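Local coordinates for core protein VP4 (Bluetongue virus, PDB 2JHP) that caps the viral messenger RNA, carrying methyltransferase and guanylyltransferase activities, and forms part of the inner capsid, at residues G297-A303 / M340-S346; A436-R440 / F449-R453. All blocks are in the same frame, centred on the assembly; numbering follows the deposited sequence.

Interaction 1. Residues G297-A303 / M340-S346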
loop_
_atom_site.group_PDB
_atom_site.type_symbol
_atom_site.label_atom_id
_atom_site.label_comp_id
_atom_site.label_asym_id
_atom_site.label_seq_id
_atom_site.Cartn_x
_atom_site.Cartn_y
_atom_site.Cartn_z
ATOM N N GLY A 297 21.636 -28.112 0.954
ATOM C CA GLY A 297 21.912 -26.694 0.739
ATOM C C GLY A 297 22.655 -26.592 -0.579
ATOM O O GLY A 297 23.531 -27.413 -0.871
ATOM N N GLY A 298 22.310 -25.599 -1.384
ATOM C CA GLY A 298 22.833 -25.519 -2.745
ATOM C C GLY A 298 21.728 -25.817 -3.738
ATOM O O GLY A 298 21.675 -25.209 -4.806
ATOM N N ALA A 299 20.842 -26.749 -3.374
ATOM C CA ALA A 299 19.651 -27.071 -4.165
ATOM C C ALA A 299 18.394 -26.366 -3.640
ATOM O O ALA A 299 17.398 -26.220 -4.360
ATOM C CB ALA A 299 19.436 -28.580 -4.204
ATOM N N PHE A 300 18.444 -25.932 -2.384
ATOM C CA PHE A 300 17.286 -25.318 -1.735
ATOM C C PHE A 300 17.569 -23.923 -1.232
ATOM O O PHE A 300 18.555 -23.697 -0.545
ATOM C CB PHE A 300 16.823 -26.166 -0.552
ATOM C CG PHE A 300 16.024 -27.365 -0.941
ATOM C CD1 PHE A 300 16.639 -28.592 -1.112
ATOM C CD2 PHE A 300 14.642 -27.260 -1.131
ATOM C CE1 PHE A 300 15.898 -29.691 -1.467
ATOM C CE2 PHE A 300 13.880 -28.356 -1.494
ATOM C CZ PHE A 300 14.499 -29.575 -1.657
ATOM N N SER A 301 16.679 -22.990 -1.555
ATOM C CA SER A 301 16.766 -21.624 -1.011
ATOM C C SER A 301 16.512 -21.561 0.512
ATOM O O SER A 301 17.074 -20.711 1.213
ATOM C CB SER A 301 15.731 -20.742 -1.686
ATOM O OG SER A 301 14.441 -21.103 -1.223
ATOM N N SER A 302 15.644 -22.443 1.001
ATOM C CA SER A 302 15.164 -22.366 2.373
ATOM C C SER A 302 14.516 -23.664 2.823
ATOM O O SER A 302 14.076 -24.466 2.005
ATOM C CB SER A 302 14.165 -21.212 2.528
ATOM O OG SER A 302 13.273 -21.152 1.422
ATOM N N ALA A 303 14.462 -23.861 4.134
ATOM C CA ALA A 303 13.819 -25.032 4.703
ATOM C C ALA A 303 13.000 -24.636 5.917
ATOM O O ALA A 303 13.379 -23.727 6.666
ATOM C CB ALA A 303 14.853 -26.080 5.078
ATOM N N MET A 340 15.350 -22.366 8.083
ATOM C CA MET A 340 16.735 -22.514 7.691
ATOM C C MET A 340 16.940 -21.752 6.390
ATOM O O MET A 340 16.328 -22.083 5.371
ATOM C CB MET A 340 17.086 -23.997 7.485
ATOM C CG MET A 340 16.910 -24.918 8.708
ATOM S SD MET A 340 17.187 -26.684 8.376
ATOM C CE MET A 340 18.901 -26.671 7.885
ATOM N N ARG A 341 17.781 -20.716 6.429
ATOM C CA ARG A 341 18.166 -19.999 5.215
ATOM C C ARG A 341 19.403 -20.669 4.648
ATOM O O ARG A 341 20.421 -20.813 5.331
ATOM C CB ARG A 341 18.429 -18.527 5.490
ATOM C CG ARG A 341 18.352 -17.658 4.222
ATOM C CD ARG A 341 19.619 -16.867 4.035
ATOM N NE ARG A 341 20.690 -17.693 3.504
ATOM C CZ ARG A 341 21.982 -17.500 3.733
ATOM N NH1 ARG A 341 22.389 -16.497 4.501
ATOM N NH2 ARG A 341 22.868 -18.322 3.194
ATOM N N LEU A 342 19.297 -21.101 3.401
ATOM C CA LEU A 342 20.351 -21.878 2.778
ATOM C C LEU A 342 20.924 -21.156 1.563
ATOM O O LEU A 342 20.517 -20.051 1.239
ATOM C CB LEU A 342 19.811 -23.255 2.374
ATOM C CG LEU A 342 19.168 -24.135 3.446
ATOM C CD1 LEU A 342 18.440 -25.315 2.809
ATOM C CD2 LEU A 342 20.203 -24.628 4.439
ATOM N N ARG A 343 21.901 -21.768 0.913
ATOM C CA ARG A 343 22.295 -21.314 -0.403
ATOM C C ARG A 343 21.529 -22.216 -1.346
ATOM O O ARG A 343 21.103 -23.309 -0.954
ATOM C CB ARG A 343 23.812 -21.385 -0.616
ATOM C CG ARG A 343 24.439 -22.722 -0.317
ATOM C CD ARG A 343 25.081 -22.772 1.068
ATOM N NE ARG A 343 25.165 -24.155 1.547
ATOM C CZ ARG A 343 25.836 -25.130 0.934
ATOM N NH1 ARG A 343 26.496 -24.898 -0.199
ATOM N NH2 ARG A 343 25.836 -26.354 1.450
ATOM N N GLY A 344 21.349 -21.763 -2.577
ATOM C CA GLY A 344 20.414 -22.385 -3.504
ATOM C C GLY A 344 19.710 -21.237 -4.192
ATOM O O GLY A 344 19.457 -20.203 -3.564
ATOM N N TYR A 345 19.415 -21.387 -5.483
ATOM C CA TYR A 345 18.799 -20.298 -6.235
ATOM C C TYR A 345 17.543 -19.784 -5.526
ATOM O O TYR A 345 16.759 -20.566 -4.976
ATOM C CB TYR A 345 18.507 -20.715 -7.677
ATOM C CG TYR A 345 17.968 -19.592 -8.518
ATOM C CD1 TYR A 345 16.599 -19.432 -8.692
ATOM C CD2 TYR A 345 18.822 -18.670 -9.119
ATOM C CE1 TYR A 345 16.085 -18.388 -9.463
ATOM C CE2 TYR A 345 18.320 -17.617 -9.891
ATOM C CZ TYR A 345 16.950 -17.488 -10.061
ATOM O OH TYR A 345 16.437 -16.465 -10.824
ATOM N N SER A 346 17.386 -18.458 -5.527
ATOM C CA SER A 346 16.279 -17.786 -4.846
ATOM C C SER A 346 15.938 -16.473 -5.534
ATOM O O SER A 346 16.825 -15.700 -5.880
ATOM C CB SER A 346 16.625 -17.531 -3.379
ATOM O OG SER A 346 15.680 -16.663 -2.777
HETATM O O HOH W 1 16.729 -23.228 -4.622
#
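Met340 N donates to Ala303 O over 2.8 Å, and Ala303 N returns a bond of 2.9 Å to Met340 O, so the two residues form an antiparallel hydrogen-bonded pair. Their CB atoms touch at 3.9 Å on the face covered by Ala293 of helix 280-295. On the other face, Arg341 NH1 is hydrogen-bonded to His353 O and NH2 salt-bridged to Asp355. Beyond the ladder, Leu342 N bonds to Ser301 O (3.1 Å), while Leu342 CD1 packs 3.8 Å from Phe300 CB. Gly298 N also bonds to Arg343 O, tying the loop that enters one strand to the loop that leaves its neighbour, though the length of this bond is doubtful. With CG between the backbone N and the carbonyl carbon (chi1 53°) and a bend at chi2, the Arg343 side chain folds back alongside Gly298. Gly297 O lies over one face of the guanidinium, toward its rim; NH2 is 3.4 Å from that oxygen, at too poor an angle for a hydrogen bond. Strands 302-308 and 335-341 are the neighbouring fifth and seventh strands, antiparallel to each other, of the 3-2-1-4-5-7-6 sheet that marks the Rossmann-like, S-adenosylmethionine-dependent methyltransferase fold.

Interaction 2. Residues A436-R440 / F449-R453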
loop_
_atom_site.group_PDB
_atom_site.type_symbol
_atom_site.label_atom_id
_atom_site.label_comp_id
_atom_site.label_asym_id
_atom_site.label_seq_id
_atom_site.Cartn_x
_atom_site.Cartn_y
_atom_site.Cartn_z
ATOM N N ALA A 436 3.770 11.377 0.073
ATOM C CA ALA A 436 4.113 12.075 1.292
ATOM C C ALA A 436 2.861 12.671 1.924
ATOM O O ALA A 436 2.021 13.266 1.254
ATOM C CB ALA A 436 5.142 13.159 1.022
ATOM N N TRP A 437 2.750 12.498 3.226
ATOM C CA TRP A 437 1.633 13.030 3.982
ATOM C C TRP A 437 1.725 14.564 4.161
ATOM O O TRP A 437 2.764 15.076 4.585
ATOM C CB TRP A 437 1.591 12.344 5.346
ATOM C CG TRP A 437 0.473 12.776 6.181
ATOM C CD1 TRP A 437 0.492 13.763 7.124
ATOM C CD2 TRP A 437 -0.856 12.250 6.182
ATOM N NE1 TRP A 437 -0.742 13.874 7.727
ATOM C CE2 TRP A 437 -1.588 12.960 7.160
ATOM C CE3 TRP A 437 -1.498 11.240 5.466
ATOM C CZ2 TRP A 437 -2.928 12.696 7.435
ATOM C CZ3 TRP A 437 -2.835 10.978 5.727
ATOM C CH2 TRP A 437 -3.538 11.704 6.712
ATOM N N VAL A 438 0.638 15.269 3.831
ATOM C CA VAL A 438 0.583 16.722 3.904
ATOM C C VAL A 438 -0.613 17.171 4.737
ATOM O O VAL A 438 -0.761 18.363 5.027
ATOM C CB VAL A 438 0.531 17.388 2.502
ATOM C CG1 VAL A 438 1.849 17.195 1.757
ATOM C CG2 VAL A 438 -0.642 16.872 1.688
ATOM N N GLY A 439 -1.468 16.221 5.117
ATOM C CA GLY A 439 -2.645 16.512 5.905
ATOM C C GLY A 439 -2.321 17.167 7.239
ATOM O O GLY A 439 -1.385 16.761 7.921
ATOM N N ARG A 440 -3.091 18.191 7.602
ATOM C CA ARG A 440 -2.852 18.932 8.849
ATOM C C ARG A 440 -3.905 18.664 9.916
ATOM O O ARG A 440 -3.670 18.965 11.084
ATOM C CB ARG A 440 -2.732 20.446 8.598
ATOM C CG ARG A 440 -1.684 20.811 7.584
ATOM C CD ARG A 440 -1.345 22.270 7.654
ATOM N NE ARG A 440 0.078 22.451 7.394
ATOM C CZ ARG A 440 1.015 22.610 8.326
ATOM N NH1 ARG A 440 0.697 22.640 9.616
ATOM N NH2 ARG A 440 2.285 22.751 7.958
ATOM N N PHE A 449 3.929 12.563 9.993
ATOM C CA PHE A 449 4.085 13.999 10.078
ATOM C C PHE A 449 3.826 14.589 8.697
ATOM O O PHE A 449 4.096 13.951 7.675
ATOM C CB PHE A 449 5.474 14.367 10.602
ATOM C CG PHE A 449 6.606 13.991 9.675
ATOM C CD1 PHE A 449 7.075 14.891 8.699
ATOM C CD2 PHE A 449 7.229 12.757 9.786
ATOM C CE1 PHE A 449 8.121 14.565 7.868
ATOM C CE2 PHE A 449 8.286 12.429 8.932
ATOM C CZ PHE A 449 8.721 13.337 7.978
ATOM N N ALA A 450 3.290 15.806 8.677
ATOM C CA ALA A 450 2.954 16.515 7.447
ATOM C C ALA A 450 4.108 17.356 6.907
ATOM O O ALA A 450 4.693 18.141 7.634
ATOM C CB ALA A 450 1.725 17.391 7.673
ATOM N N LEU A 451 4.425 17.179 5.624
ATOM C CA LEU A 451 5.324 18.080 4.894
ATOM C C LEU A 451 4.524 19.316 4.511
ATOM O O LEU A 451 3.369 19.195 4.128
ATOM C CB LEU A 451 5.864 17.417 3.614
ATOM C CG LEU A 451 6.859 16.258 3.684
ATOM C CD1 LEU A 451 7.424 15.951 2.317
ATOM C CD2 LEU A 451 7.976 16.531 4.693
ATOM N N PRO A 452 5.112 20.517 4.666
ATOM C CA PRO A 452 4.405 21.708 4.184
ATOM C C PRO A 452 4.096 21.599 2.701
ATOM O O PRO A 452 4.999 21.359 1.911
ATOM C CB PRO A 452 5.412 22.843 4.463
ATOM C CG PRO A 452 6.253 22.338 5.578
ATOM C CD PRO A 452 6.390 20.872 5.323
ATOM N N ARG A 453 2.827 21.750 2.333
ATOM C CA ARG A 453 2.391 21.674 0.924
ATOM C C ARG A 453 3.157 22.569 -0.045
ATOM O O ARG A 453 3.514 22.141 -1.142
ATOM C CB ARG A 453 0.910 21.999 0.791
ATOM C CG ARG A 453 -0.006 20.907 1.276
ATOM C CD ARG A 453 -1.412 21.236 0.894
ATOM N NE ARG A 453 -2.318 20.189 1.315
ATOM C CZ ARG A 453 -2.880 20.115 2.521
ATOM N NH1 ARG A 453 -3.691 19.104 2.800
ATOM N NH2 ARG A 453 -2.628 21.048 3.438
#
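This is a largely buried crossing of the end of strand 433-437 and the turn after it by the loop that leads into helix 453-460; the chain leaves the sheet and, after a short excursion, returns at about a right angle. A single hydrogen bond pins the crossing: Leu451 N donates a hydrogen bond to Trp437 O (2.9 Å), nearly straight at 160°. The same oxygen receives a CA-H...O contact from Ala450 CA at 3.2 Å. With CG anti to the backbone N (chi1 -178°), the Trp437 indole presents its edge to the Ala450 backbone, and CD1 lies 3.9 Å from Ala450 CB. Its ring also meets Tyr446, a residue of a guanine pocket. Leu451 CD1 rests against Ala436 CB at 3.8 Å. Arg453, extended from CG to NE, crosses the Val438 side chain at about a right angle; Val438 CG2 comes within 3.7 Å of its NE. Val438 O lies over one face of the guanidinium, toward its rim, while NH2 is hydrogen-bonded to Gly562 O. Arg440 NE stands 5.0 Å from Arg453 NH2, a like-charged neighbour. The crossing therefore relies on one directed backbone bond and on apolar contact around it, and the positive charge of Arg453 is probably eased by the two carbonyl oxygens, of Val438 and Gly562.

Overall arrangement
Interaction 1 comes first along the chain and closes before interaction 2 opens; their centres lie about 43 Å apart, on opposite sides of the chain's centre, and their nearest atoms are about 31 Å apart. They share no sheet. Interaction 1 belongs to the sheet holding strands 192-196 to 335-341, interaction 2 to the one holding strands 131-132 to 499-503. Both sheets follow the same 3-2-1-4-5-7-6 order, and each contact involves the fifth strand: its start in 297-303, its end in 436-440. Two S-adenosyl-L-homocysteine molecules are bound, consistent with two methyltransferase units, the first sheet inserted between strands of the second, as suits a multi-step capping enzyme.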